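Side-chain contacts in mannitol dehydrogenase (PDB 1LJ8), which probably oxidises mannitol to fructose, using NAD as the cofactor that takes up the hydride: residues M294-L299 / P383-P388; H303-Y308 / V328-A333; P388-L393 / T457-S462; Y473-D478 / T482-H487. One frame throughout, in Å; residues are numbered along the deposited sequence.

Contact 1. Residues M294-L299 / P383-P388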
loop_
_atom_site.group_PDB
_atom_site.type_symbol
_atom_site.label_atom_id
_atom_site.label_comp_id
_atom_site.label_asym_id
_atom_site.label_seq_id
_atom_site.Cartn_x
_atom_site.Cartn_y
_atom_site.Cartn_z
HETATM N N MSE A 294 11.680 -8.552 3.450
HETATM C CA MSE A 294 12.664 -8.155 2.450
HETATM C C MSE A 294 12.171 -7.037 1.524
HETATM O O MSE A 294 12.860 -6.024 1.275
HETATM C CB MSE A 294 13.026 -9.351 1.559
HETATM C CG MSE A 294 13.942 -8.985 0.421
HETATM SE SE MSE A 294 13.947 -10.433 -0.963
HETATM C CE MSE A 294 12.237 -10.075 -1.809
ATOM N N LYS A 295 10.976 -7.220 0.989
ATOM C CA LYS A 295 10.449 -6.211 0.075
ATOM C C LYS A 295 10.151 -4.908 0.796
ATOM O O LYS A 295 10.448 -3.810 0.298
ATOM C CB LYS A 295 9.178 -6.751 -0.572
ATOM C CG LYS A 295 8.569 -5.721 -1.529
ATOM C CD LYS A 295 7.196 -5.387 -1.139
ATOM C CE LYS A 295 6.558 -4.420 -2.152
ATOM N NZ LYS A 295 5.707 -3.422 -1.402
ATOM N N ILE A 296 9.543 -5.006 1.972
ATOM C CA ILE A 296 9.223 -3.788 2.727
ATOM C C ILE A 296 10.528 -3.049 3.119
ATOM O O ILE A 296 10.642 -1.817 2.983
ATOM C CB ILE A 296 8.435 -4.116 4.019
ATOM C CG1 ILE A 296 7.030 -4.687 3.672
ATOM C CG2 ILE A 296 8.307 -2.837 4.872
ATOM C CD1 ILE A 296 6.115 -3.662 3.045
ATOM N N GLY A 297 11.525 -3.796 3.592
ATOM C CA GLY A 297 12.767 -3.153 4.030
ATOM C C GLY A 297 13.572 -2.491 2.931
ATOM O O GLY A 297 14.110 -1.381 3.079
ATOM N N LEU A 298 13.664 -3.190 1.814
ATOM C CA LEU A 298 14.434 -2.724 0.673
ATOM C C LEU A 298 13.668 -1.863 -0.312
ATOM O O LEU A 298 14.147 -0.793 -0.677
ATOM C CB LEU A 298 15.044 -3.944 -0.082
ATOM C CG LEU A 298 16.084 -4.740 0.739
ATOM C CD1 LEU A 298 16.483 -6.028 -0.093
ATOM C CD2 LEU A 298 17.325 -3.846 1.024
ATOM N N LEU A 299 12.500 -2.312 -0.763
ATOM C CA LEU A 299 11.790 -1.505 -1.769
ATOM C C LEU A 299 11.109 -0.319 -1.107
ATOM O O LEU A 299 11.406 0.840 -1.425
ATOM C CB LEU A 299 10.765 -2.368 -2.533
ATOM C CG LEU A 299 10.168 -1.748 -3.807
ATOM C CD1 LEU A 299 9.521 -2.885 -4.656
ATOM C CD2 LEU A 299 9.082 -0.677 -3.422
ATOM N N PRO A 383 6.749 3.940 10.550
ATOM C CA PRO A 383 6.868 2.786 11.462
ATOM C C PRO A 383 6.872 1.433 10.766
ATOM O O PRO A 383 7.292 0.440 11.363
ATOM C CB PRO A 383 5.658 2.954 12.436
ATOM C CG PRO A 383 4.633 3.749 11.585
ATOM C CD PRO A 383 5.552 4.761 10.853
ATOM N N LYS A 384 6.394 1.379 9.518
ATOM C CA LYS A 384 6.422 0.124 8.776
ATOM C C LYS A 384 7.680 -0.048 7.942
ATOM O O LYS A 384 8.246 -1.139 7.892
ATOM C CB LYS A 384 5.241 0.034 7.790
ATOM C CG LYS A 384 3.999 -0.584 8.366
ATOM C CD LYS A 384 3.417 0.242 9.468
ATOM C CE LYS A 384 2.162 -0.451 10.032
ATOM N NZ LYS A 384 1.673 0.224 11.256
ATOM N N PHE A 385 8.104 1.036 7.288
ATOM C CA PHE A 385 9.186 0.954 6.305
ATOM C C PHE A 385 10.590 1.275 6.746
ATOM O O PHE A 385 11.544 0.743 6.142
ATOM C CB PHE A 385 8.949 1.929 5.120
ATOM C CG PHE A 385 7.628 1.767 4.390
ATOM C CD1 PHE A 385 7.239 2.741 3.444
ATOM C CD2 PHE A 385 6.778 0.648 4.596
ATOM C CE1 PHE A 385 6.011 2.595 2.709
ATOM C CE2 PHE A 385 5.549 0.502 3.871
ATOM C CZ PHE A 385 5.173 1.471 2.930
ATOM N N THR A 386 10.703 2.138 7.759
ATOM C CA THR A 386 12.004 2.699 8.141
ATOM C C THR A 386 12.397 2.551 9.608
ATOM O O THR A 386 13.539 2.240 9.935
ATOM C CB THR A 386 11.975 4.185 7.766
ATOM O OG1 THR A 386 11.619 4.286 6.378
ATOM C CG2 THR A 386 13.328 4.887 8.079
ATOM N N VAL A 387 11.439 2.781 10.503
ATOM C CA VAL A 387 11.768 2.660 11.898
ATOM C C VAL A 387 12.315 1.282 12.310
ATOM O O VAL A 387 13.212 1.224 13.146
ATOM C CB VAL A 387 10.562 3.088 12.787
ATOM C CG1 VAL A 387 10.888 2.878 14.266
ATOM C CG2 VAL A 387 10.258 4.579 12.556
ATOM N N PRO A 388 11.799 0.163 11.754
ATOM C CA PRO A 388 12.366 -1.144 12.177
ATOM C C PRO A 388 13.875 -1.221 11.882
ATOM O O PRO A 388 14.687 -1.708 12.708
ATOM C CB PRO A 388 11.548 -2.148 11.365
ATOM C CG PRO A 388 10.184 -1.499 11.370
ATOM C CD PRO A 388 10.540 -0.049 11.000
HETATM O O HOH W 1 14.056 0.113 5.497
#
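I296 lies against the end of helix 378-385, its CG2 methyl overlapping K384 and F385 where two helices of the all-helical C-terminal domain pack together. At chi1 -66° the CG2 methyl stands anti to the backbone N, and it is this branch that meets the other segment. It sits 3.5 Å from K384 O and 3.8 Å from F385 CD2. The side chains of I296 and F385 cross at about a right angle, and the methyl approaches the ring obliquely.

The contact illustrates how packing within one domain can back a cofactor site from its second shell. The F385 side chain comes within about 3 Å of that of E133, and the I296 side chain within about 4 Å of that of N191; both E133 and N191 bind NAD. The F385 side chain itself lies about 6 Å from the bound cofactor. K384 takes part through its backbone oxygen, while its amine turns elsewhere, to a salt bridge with D140.

The polar backbone is bridged rather than paired directly. One water gives a hydrogen to G297 O at 2.8 Å, on a helix turn widened to the pi type, and the other to F385 O at 2.7 Å.

Contact 2. Residues H303-Y308 / V328-A333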
loop_
_atom_site.group_PDB
_atom_site.type_symbol
_atom_site.label_atom_id
_atom_site.label_comp_id
_atom_site.label_asym_id
_atom_site.label_seq_id
_atom_site.Cartn_x
_atom_site.Cartn_y
_atom_site.Cartn_z
ATOM N N HIS A 303 12.123 3.623 -1.119
ATOM C CA HIS A 303 11.171 4.638 -1.639
ATOM C C HIS A 303 11.154 5.806 -0.659
ATOM O O HIS A 303 11.255 6.962 -1.078
ATOM C CB HIS A 303 9.752 4.061 -1.740
ATOM C CG HIS A 303 9.289 3.763 -3.132
ATOM N ND1 HIS A 303 8.096 3.099 -3.375
ATOM C CD2 HIS A 303 9.828 4.032 -4.349
ATOM C CE1 HIS A 303 7.928 2.970 -4.683
ATOM N NE2 HIS A 303 8.960 3.528 -5.295
ATOM N N LEU A 304 10.995 5.536 0.646
ATOM C CA LEU A 304 10.975 6.668 1.599
ATOM C C LEU A 304 12.282 7.418 1.638
ATOM O O LEU A 304 12.309 8.655 1.746
ATOM C CB LEU A 304 10.620 6.248 3.031
ATOM C CG LEU A 304 9.208 5.826 3.376
ATOM C CD1 LEU A 304 8.995 6.032 4.899
ATOM C CD2 LEU A 304 8.177 6.725 2.650
ATOM N N ALA A 305 13.389 6.686 1.538
ATOM C CA ALA A 305 14.693 7.358 1.551
ATOM C C ALA A 305 14.865 8.293 0.350
ATOM O O ALA A 305 15.520 9.333 0.445
ATOM C CB ALA A 305 15.836 6.306 1.571
ATOM N N LEU A 306 14.284 7.934 -0.780
ATOM C CA LEU A 306 14.382 8.800 -1.960
ATOM C C LEU A 306 13.373 9.947 -2.029
ATOM O O LEU A 306 13.643 11.063 -2.534
ATOM C CB LEU A 306 14.109 7.988 -3.234
ATOM C CG LEU A 306 15.015 6.813 -3.562
ATOM C CD1 LEU A 306 14.432 5.970 -4.753
ATOM C CD2 LEU A 306 16.377 7.439 -3.924
ATOM N N THR A 307 12.193 9.655 -1.526
ATOM C CA THR A 307 11.070 10.556 -1.776
ATOM C C THR A 307 11.008 11.922 -1.126
ATOM O O THR A 307 10.603 12.908 -1.784
ATOM C CB THR A 307 9.761 9.766 -1.559
ATOM O OG1 THR A 307 8.746 10.335 -2.409
ATOM C CG2 THR A 307 9.269 9.837 -0.090
ATOM N N TYR A 308 11.425 12.046 0.123
ATOM C CA TYR A 308 11.361 13.357 0.761
ATOM C C TYR A 308 12.541 14.200 0.286
ATOM O O TYR A 308 12.368 15.378 -0.015
ATOM C CB TYR A 308 11.308 13.228 2.291
ATOM C CG TYR A 308 10.062 12.459 2.707
ATOM C CD1 TYR A 308 10.171 11.211 3.305
ATOM C CD2 TYR A 308 8.757 12.955 2.412
ATOM C CE1 TYR A 308 9.002 10.436 3.616
ATOM C CE2 TYR A 308 7.586 12.180 2.708
ATOM C CZ TYR A 308 7.736 10.932 3.307
ATOM O OH TYR A 308 6.619 10.149 3.578
ATOM N N VAL A 328 21.040 7.551 -6.405
ATOM C CA VAL A 328 21.266 6.124 -6.625
ATOM C C VAL A 328 22.297 5.609 -5.644
ATOM O O VAL A 328 22.119 4.553 -5.043
ATOM C CB VAL A 328 21.774 5.848 -8.094
ATOM C CG1 VAL A 328 22.013 4.379 -8.310
ATOM C CG2 VAL A 328 20.740 6.365 -9.120
ATOM N N ALA A 329 23.398 6.354 -5.474
ATOM C CA ALA A 329 24.459 5.920 -4.535
ATOM C C ALA A 329 23.939 5.864 -3.094
ATOM O O ALA A 329 24.265 4.946 -2.311
ATOM C CB ALA A 329 25.661 6.858 -4.636
ATOM N N TYR A 330 23.149 6.863 -2.731
ATOM C CA TYR A 330 22.548 6.872 -1.386
ATOM C C TYR A 330 21.619 5.663 -1.167
ATOM O O TYR A 330 21.708 4.987 -0.126
ATOM C CB TYR A 330 21.786 8.195 -1.194
ATOM C CG TYR A 330 20.972 8.294 0.090
ATOM C CD1 TYR A 330 21.575 8.229 1.349
ATOM C CD2 TYR A 330 19.596 8.488 0.025
ATOM C CE1 TYR A 330 20.808 8.364 2.517
ATOM C CE2 TYR A 330 18.821 8.624 1.170
ATOM C CZ TYR A 330 19.432 8.565 2.413
ATOM O OH TYR A 330 18.675 8.729 3.565
HETATM N N MSE A 331 20.729 5.382 -2.127
HETATM C CA MSE A 331 19.837 4.197 -2.014
HETATM C C MSE A 331 20.651 2.895 -1.891
HETATM O O MSE A 331 20.348 2.019 -1.061
HETATM C CB MSE A 331 18.935 4.081 -3.259
HETATM C CG MSE A 331 18.199 2.715 -3.415
HETATM SE SE MSE A 331 17.031 2.908 -5.015
HETATM C CE MSE A 331 16.403 1.053 -5.112
ATOM N N ARG A 332 21.694 2.763 -2.715
ATOM C CA ARG A 332 22.504 1.546 -2.636
ATOM C C ARG A 332 23.190 1.420 -1.282
ATOM O O ARG A 332 23.264 0.324 -0.710
ATOM C CB ARG A 332 23.559 1.516 -3.754
ATOM C CG ARG A 332 23.020 1.297 -5.138
ATOM C CD ARG A 332 24.187 0.985 -6.075
ATOM N NE ARG A 332 23.805 0.958 -7.492
ATOM C CZ ARG A 332 23.254 -0.082 -8.124
ATOM N NH1 ARG A 332 22.989 -1.214 -7.478
ATOM N NH2 ARG A 332 23.000 0.009 -9.426
ATOM N N ALA A 333 23.679 2.538 -0.753
ATOM C CA ALA A 333 24.348 2.483 0.557
ATOM C C ALA A 333 23.326 2.109 1.648
ATOM O O ALA A 333 23.597 1.307 2.531
ATOM C CB ALA A 333 24.987 3.836 0.883
#
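Y330 reaches from helix 325-339 to A305 on helix 289-313, a close helix-helix packing inside the all-helical C-terminal domain. Its CB already points at the partner helix, and CG stands anti to the backbone N (chi1 173°), which sends the ring straight across. One long side of the ring meets the other backbone. CD2 passes 4.2 Å from A305 O, and CE2 comes nearer, 3.5 Å from the same oxygen. That oxygen lies at the ring edge, in its plane, where the electropositive C-H rim suits a carbonyl. CE2 also touches A305 CB, 3.8 Å away, so the alanine offers both a methyl and an oxygen to a single ring carbon. Beyond the contact, the hydroxyl at the tip is hydrogen-bonded to R402 O.

The small alanine goes with close backbones: the CA atoms of A305 and M331 are 7.0 Å apart. Next to the tyrosine, a purely apolar pair completes the interface. L306 starts at an angle to the partner helix, but its end swings across to M331, a selenomethionine whose chain is extended. F362 and M322 touch both of these side chains. The two cross obliquely and meet with L306 CD1 4.0 Å from M331 SE.

Contact 3. Residues P388-L393 / T457-S462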
loop_
_atom_site.group_PDB
_atom_site.type_symbol
_atom_site.label_atom_id
_atom_site.label_comp_id
_atom_site.label_asym_id
_atom_site.label_seq_id
_atom_site.Cartn_x
_atom_site.Cartn_y
_atom_site.Cartn_z
ATOM N N PRO A 388 11.799 0.163 11.754
ATOM C CA PRO A 388 12.366 -1.144 12.177
ATOM C C PRO A 388 13.875 -1.221 11.882
ATOM O O PRO A 388 14.687 -1.708 12.708
ATOM C CB PRO A 388 11.548 -2.148 11.365
ATOM C CG PRO A 388 10.184 -1.499 11.370
ATOM C CD PRO A 388 10.540 -0.049 11.000
ATOM N N THR A 389 14.248 -0.687 10.728
ATOM C CA THR A 389 15.658 -0.641 10.338
ATOM C C THR A 389 16.423 0.265 11.313
ATOM O O THR A 389 17.494 -0.119 11.803
ATOM C CB THR A 389 15.808 -0.106 8.863
ATOM O OG1 THR A 389 15.269 -1.095 7.974
ATOM C CG2 THR A 389 17.285 0.186 8.513
ATOM N N ILE A 390 15.907 1.479 11.573
ATOM C CA ILE A 390 16.570 2.396 12.500
ATOM C C ILE A 390 16.746 1.736 13.871
ATOM O O ILE A 390 17.821 1.828 14.480
ATOM C CB ILE A 390 15.765 3.705 12.691
ATOM C CG1 ILE A 390 15.845 4.526 11.386
ATOM C CG2 ILE A 390 16.350 4.562 13.855
ATOM C CD1 ILE A 390 14.861 5.691 11.358
ATOM N N ASN A 391 15.695 1.095 14.366
ATOM C CA ASN A 391 15.811 0.482 15.702
ATOM C C ASN A 391 16.923 -0.553 15.758
ATOM O O ASN A 391 17.607 -0.719 16.782
ATOM C CB ASN A 391 14.499 -0.214 16.118
ATOM C CG ASN A 391 13.396 0.771 16.458
ATOM O OD1 ASN A 391 13.658 1.966 16.678
ATOM N ND2 ASN A 391 12.142 0.281 16.479
ATOM N N ARG A 392 17.067 -1.301 14.684
ATOM C CA ARG A 392 18.109 -2.325 14.651
ATOM C C ARG A 392 19.480 -1.638 14.636
ATOM O O ARG A 392 20.432 -2.083 15.274
ATOM C CB ARG A 392 17.909 -3.220 13.409
ATOM C CG ARG A 392 19.055 -4.202 13.104
ATOM C CD ARG A 392 19.232 -5.230 14.272
ATOM N NE ARG A 392 20.093 -6.321 13.812
ATOM C CZ ARG A 392 19.643 -7.392 13.142
ATOM N NH1 ARG A 392 18.348 -7.528 12.874
ATOM N NH2 ARG A 392 20.511 -8.297 12.691
ATOM N N LEU A 393 19.607 -0.543 13.895
ATOM C CA LEU A 393 20.899 0.142 13.874
ATOM C C LEU A 393 21.234 0.680 15.265
ATOM O O LEU A 393 22.381 0.589 15.722
ATOM C CB LEU A 393 20.893 1.305 12.870
ATOM C CG LEU A 393 20.573 0.929 11.403
ATOM C CD1 LEU A 393 20.513 2.181 10.489
ATOM C CD2 LEU A 393 21.665 -0.025 10.903
ATOM N N THR A 457 10.069 3.994 20.779
ATOM C CA THR A 457 10.757 4.487 21.971
ATOM C C THR A 457 12.280 4.450 21.963
ATOM O O THR A 457 12.902 5.012 22.862
ATOM C CB THR A 457 10.276 3.725 23.230
ATOM O OG1 THR A 457 10.490 2.325 23.043
ATOM C CG2 THR A 457 8.785 3.982 23.473
ATOM N N ALA A 458 12.880 3.804 20.977
ATOM C CA ALA A 458 14.348 3.751 20.880
ATOM C C ALA A 458 14.889 5.058 20.310
ATOM O O ALA A 458 15.802 5.654 20.879
ATOM C CB ALA A 458 14.798 2.594 19.995
ATOM N N ILE A 459 14.311 5.493 19.193
ATOM C CA ILE A 459 14.723 6.735 18.518
ATOM C C ILE A 459 14.830 7.981 19.436
ATOM O O ILE A 459 15.877 8.615 19.501
ATOM C CB ILE A 459 13.762 6.990 17.295
ATOM C CG1 ILE A 459 14.251 6.164 16.087
ATOM C CG2 ILE A 459 13.677 8.475 16.910
ATOM C CD1 ILE A 459 13.161 6.058 14.980
ATOM N N PRO A 460 13.759 8.339 20.161
ATOM C CA PRO A 460 13.851 9.522 21.034
ATOM C C PRO A 460 14.818 9.369 22.197
ATOM O O PRO A 460 15.278 10.338 22.741
ATOM C CB PRO A 460 12.410 9.709 21.527
ATOM C CG PRO A 460 11.856 8.311 21.479
ATOM C CD PRO A 460 12.387 7.819 20.138
ATOM N N ASN A 461 15.126 8.142 22.567
ATOM C CA ASN A 461 16.023 7.892 23.690
ATOM C C ASN A 461 17.448 7.576 23.266
ATOM O O ASN A 461 18.304 7.211 24.102
ATOM C CB ASN A 461 15.417 6.768 24.544
ATOM C CG ASN A 461 14.165 7.245 25.275
ATOM O OD1 ASN A 461 14.272 8.085 26.156
ATOM N ND2 ASN A 461 12.975 6.753 24.879
ATOM N N SER A 462 17.711 7.719 21.964
ATOM C CA SER A 462 19.035 7.447 21.418
ATOM C C SER A 462 19.835 8.737 21.162
ATOM O O SER A 462 19.563 9.478 20.213
ATOM C CB SER A 462 18.901 6.658 20.122
ATOM O OG SER A 462 20.151 6.567 19.467
HETATM O O HOH W 2 12.230 3.738 18.111
#
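I390 and I459 are brought together by similar first torsions, chi1 -70° on helix 387-396 and -83° in the loop before helix 463-488. Each turns its CG2 anti to the backbone N and its CG1 beside it, yet different branches are used. The helix residue offers the CG2 methyl, whereas the loop residue lays its longer arm against it. I390 CG2 is 3.5 Å from I459 CG1, tighter than usual van der Waals contact. I459 CD1 continues past the same methyl, 3.7 Å from I390 CG2, and also reaches I390 CD1 at 4.0 Å. The two side chains cross at about a right angle. V387 and I394 of the same helix also touch I459, so the loop residue beds against about two turns of it.

One residue further on, the character changes from apolar to polar. N391 directs its OD1 at the loop, 3.6 Å from A458 CB. A water joins the two segments here, donating to N391 OD1 at 2.7 Å and accepting from I459 N.

The loop is also braced from within. N461 ND2 donates to T457 O at 2.7 Å in a nearly straight bond (176°) that lies in both the amide and the carbonyl plane, and S462 OG caps helix 463-488 at F465 N.

The chemistry thus divides the work: two isoleucines seal the buried side, while at the more exposed margin a water meets a backbone N-H and an amide oxygen, satisfying both and consistent with the N391 amide being held oxygen-first toward the loop.

Contact 4. Residues Y473-D478 / T482-H487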
loop_
_atom_site.group_PDB
_atom_site.type_symbol
_atom_site.label_atom_id
_atom_site.label_comp_id
_atom_site.label_asym_id
_atom_site.label_seq_id
_atom_site.Cartn_x
_atom_site.Cartn_y
_atom_site.Cartn_z
ATOM N N TYR A 473 19.204 17.473 9.573
ATOM C CA TYR A 473 18.207 18.533 9.357
ATOM C C TYR A 473 18.876 19.906 9.100
ATOM O O TYR A 473 18.518 20.635 8.155
ATOM C CB TYR A 473 17.292 18.599 10.555
ATOM C CG TYR A 473 16.194 19.619 10.393
ATOM C CD1 TYR A 473 15.018 19.297 9.732
ATOM C CD2 TYR A 473 16.373 20.931 10.833
ATOM C CE1 TYR A 473 14.030 20.276 9.503
ATOM C CE2 TYR A 473 15.412 21.929 10.612
ATOM C CZ TYR A 473 14.241 21.587 9.939
ATOM O OH TYR A 473 13.278 22.548 9.669
ATOM N N GLY A 474 19.844 20.267 9.952
ATOM C CA GLY A 474 20.522 21.538 9.747
ATOM C C GLY A 474 21.222 21.593 8.398
ATOM O O GLY A 474 21.185 22.630 7.722
ATOM N N SER A 475 21.844 20.492 7.993
ATOM C CA SER A 475 22.556 20.502 6.728
ATOM C C SER A 475 21.546 20.642 5.569
ATOM O O SER A 475 21.742 21.427 4.633
ATOM C CB SER A 475 23.365 19.224 6.562
ATOM O OG SER A 475 24.099 19.277 5.351
ATOM N N LEU A 476 20.462 19.885 5.633
ATOM C CA LEU A 476 19.483 20.025 4.563
ATOM C C LEU A 476 18.980 21.479 4.430
ATOM O O LEU A 476 18.840 22.025 3.322
ATOM C CB LEU A 476 18.295 19.070 4.839
ATOM C CG LEU A 476 18.585 17.595 4.531
ATOM C CD1 LEU A 476 17.306 16.764 4.876
ATOM C CD2 LEU A 476 18.930 17.419 3.045
ATOM N N ARG A 477 18.684 22.103 5.553
ATOM C CA ARG A 477 18.158 23.474 5.553
ATOM C C ARG A 477 19.175 24.485 5.031
ATOM O O ARG A 477 18.866 25.312 4.162
ATOM C CB ARG A 477 17.770 23.864 6.988
ATOM C CG ARG A 477 17.177 25.240 7.140
ATOM C CD ARG A 477 17.139 25.654 8.603
ATOM N NE ARG A 477 18.516 25.663 9.121
ATOM C CZ ARG A 477 18.856 25.277 10.346
ATOM N NH1 ARG A 477 17.925 24.858 11.197
ATOM N NH2 ARG A 477 20.144 25.253 10.699
ATOM N N ASP A 478 20.390 24.411 5.563
ATOM C CA ASP A 478 21.433 25.359 5.195
ATOM C C ASP A 478 22.198 25.101 3.913
ATOM O O ASP A 478 22.448 26.048 3.150
ATOM C CB ASP A 478 22.437 25.483 6.351
ATOM C CG ASP A 478 21.779 25.965 7.646
ATOM O OD1 ASP A 478 20.739 26.626 7.580
ATOM O OD2 ASP A 478 22.310 25.704 8.734
ATOM N N THR A 482 21.593 18.310 -2.233
ATOM C CA THR A 482 22.744 17.840 -2.984
ATOM C C THR A 482 24.045 17.861 -2.184
ATOM O O THR A 482 24.768 16.878 -2.131
ATOM C CB THR A 482 22.911 18.646 -4.284
ATOM O OG1 THR A 482 21.754 18.397 -5.112
ATOM C CG2 THR A 482 24.193 18.199 -5.057
ATOM N N THR A 483 24.326 18.983 -1.557
ATOM C CA THR A 483 25.560 19.077 -0.774
ATOM C C THR A 483 25.505 18.126 0.422
ATOM O O THR A 483 26.487 17.487 0.768
ATOM C CB THR A 483 25.763 20.535 -0.339
ATOM O OG1 THR A 483 26.141 21.304 -1.500
ATOM C CG2 THR A 483 26.847 20.646 0.723
ATOM N N THR A 484 24.342 18.000 1.049
ATOM C CA THR A 484 24.229 17.082 2.190
ATOM C C THR A 484 24.544 15.639 1.758
ATOM O O THR A 484 25.239 14.908 2.461
ATOM C CB THR A 484 22.824 17.179 2.780
ATOM O OG1 THR A 484 22.637 18.507 3.287
ATOM C CG2 THR A 484 22.610 16.167 3.892
ATOM N N LEU A 485 24.001 15.207 0.614
ATOM C CA LEU A 485 24.259 13.857 0.132
ATOM C C LEU A 485 25.727 13.702 -0.208
ATOM O O LEU A 485 26.304 12.676 0.079
ATOM C CB LEU A 485 23.418 13.500 -1.121
ATOM C CG LEU A 485 21.944 13.180 -0.784
ATOM C CD1 LEU A 485 21.157 12.951 -2.083
ATOM C CD2 LEU A 485 21.852 11.949 0.112
ATOM N N LYS A 486 26.315 14.691 -0.879
ATOM C CA LYS A 486 27.743 14.564 -1.179
ATOM C C LYS A 486 28.540 14.362 0.093
ATOM O O LYS A 486 29.385 13.471 0.165
ATOM C CB LYS A 486 28.272 15.812 -1.894
ATOM C CG LYS A 486 27.767 15.954 -3.307
ATOM C CD LYS A 486 28.131 17.316 -3.877
ATOM C CE LYS A 486 27.980 17.349 -5.378
ATOM N NZ LYS A 486 28.226 18.747 -5.917
ATOM N N HIS A 487 28.280 15.165 1.119
ATOM C CA HIS A 487 29.072 14.982 2.351
ATOM C C HIS A 487 28.855 13.598 2.958
ATOM O O HIS A 487 29.805 12.913 3.369
ATOM C CB HIS A 487 28.720 16.073 3.380
ATOM C CG HIS A 487 29.181 17.451 2.980
ATOM N ND1 HIS A 487 28.764 18.598 3.623
ATOM C CD2 HIS A 487 30.029 17.857 2.007
ATOM C CE1 HIS A 487 29.336 19.651 3.065
ATOM N NE2 HIS A 487 30.109 19.228 2.082
HETATM O O HOH W 3 26.647 18.081 5.377
#
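S475 and T484 face each other hydroxyl to hydroxyl, each CB directed at the opposite segment. They are nine positions apart in what counts as one continuous helix, 463-488, yet S475 CA and T484 CA are 5.9 Å apart. That is too close for a straight helix, so the chain bends sharply between the segments. S475 OG lies anti to its backbone N (chi1 -177°), extended toward the partner, and T484 OG1 sits beside its own N (chi1 -64°). S475 OG and T484 OG1 come within 2.6 Å, close enough for a short hydrogen bond. Each has further company at the bend: T484 OG1 is hydrogen-bonded to G480 O, and S475 OG to N479 ND2.

L476 approaches T484 differently, the two side chains crossing at about a right angle. While the threonine hydroxyl bonds S475, L476 CD2 packs across the whole branched end, 3.9 Å from both T484 OG1 and T484 CB and 4.0 Å from T484 CG2. With an alanine in place of T484, S475 OG would probably lose its hydroxyl mate, G480 O its side-chain partner, and a gap would open beside L476 CD2.

On the more exposed flank, a water 2.8 Å from both S475 OG and H487 ND1 extends the polar link. It lies in the plane of the imidazole, while T483 O lies above one face, offset toward the rim.

With its two arms joined by a short bend and in contact side by side, the arrangement resembles an alpha-alpha hairpin, by which the long C-terminal helix folds back beside helices 325-339 and 401-413.

How the contacts relate
The four contacts lie progressively farther from the chain's centre, their own centres about 12, 19, 24 and 30 Å from it. Contact 1 lies behind the NAD site, F385 about 6 Å from the cofactor. Contact 2, nested within the loop it closes, shares helix 289-313 with it; their centres are 13 Å apart and they touch where F385 CD1 meets L304 CG at 3.7 Å. The L306 side chain of contact 2 is already about 13 Å from NAD. Contact 3 branches off through shared P388 and helix 387-396, with V387 CG1 4.0 Å from I459 CD1. Contact 4 meets contact 2, where Y330 CG packs 3.8 Å from L485 CD2, but does not touch contact 1.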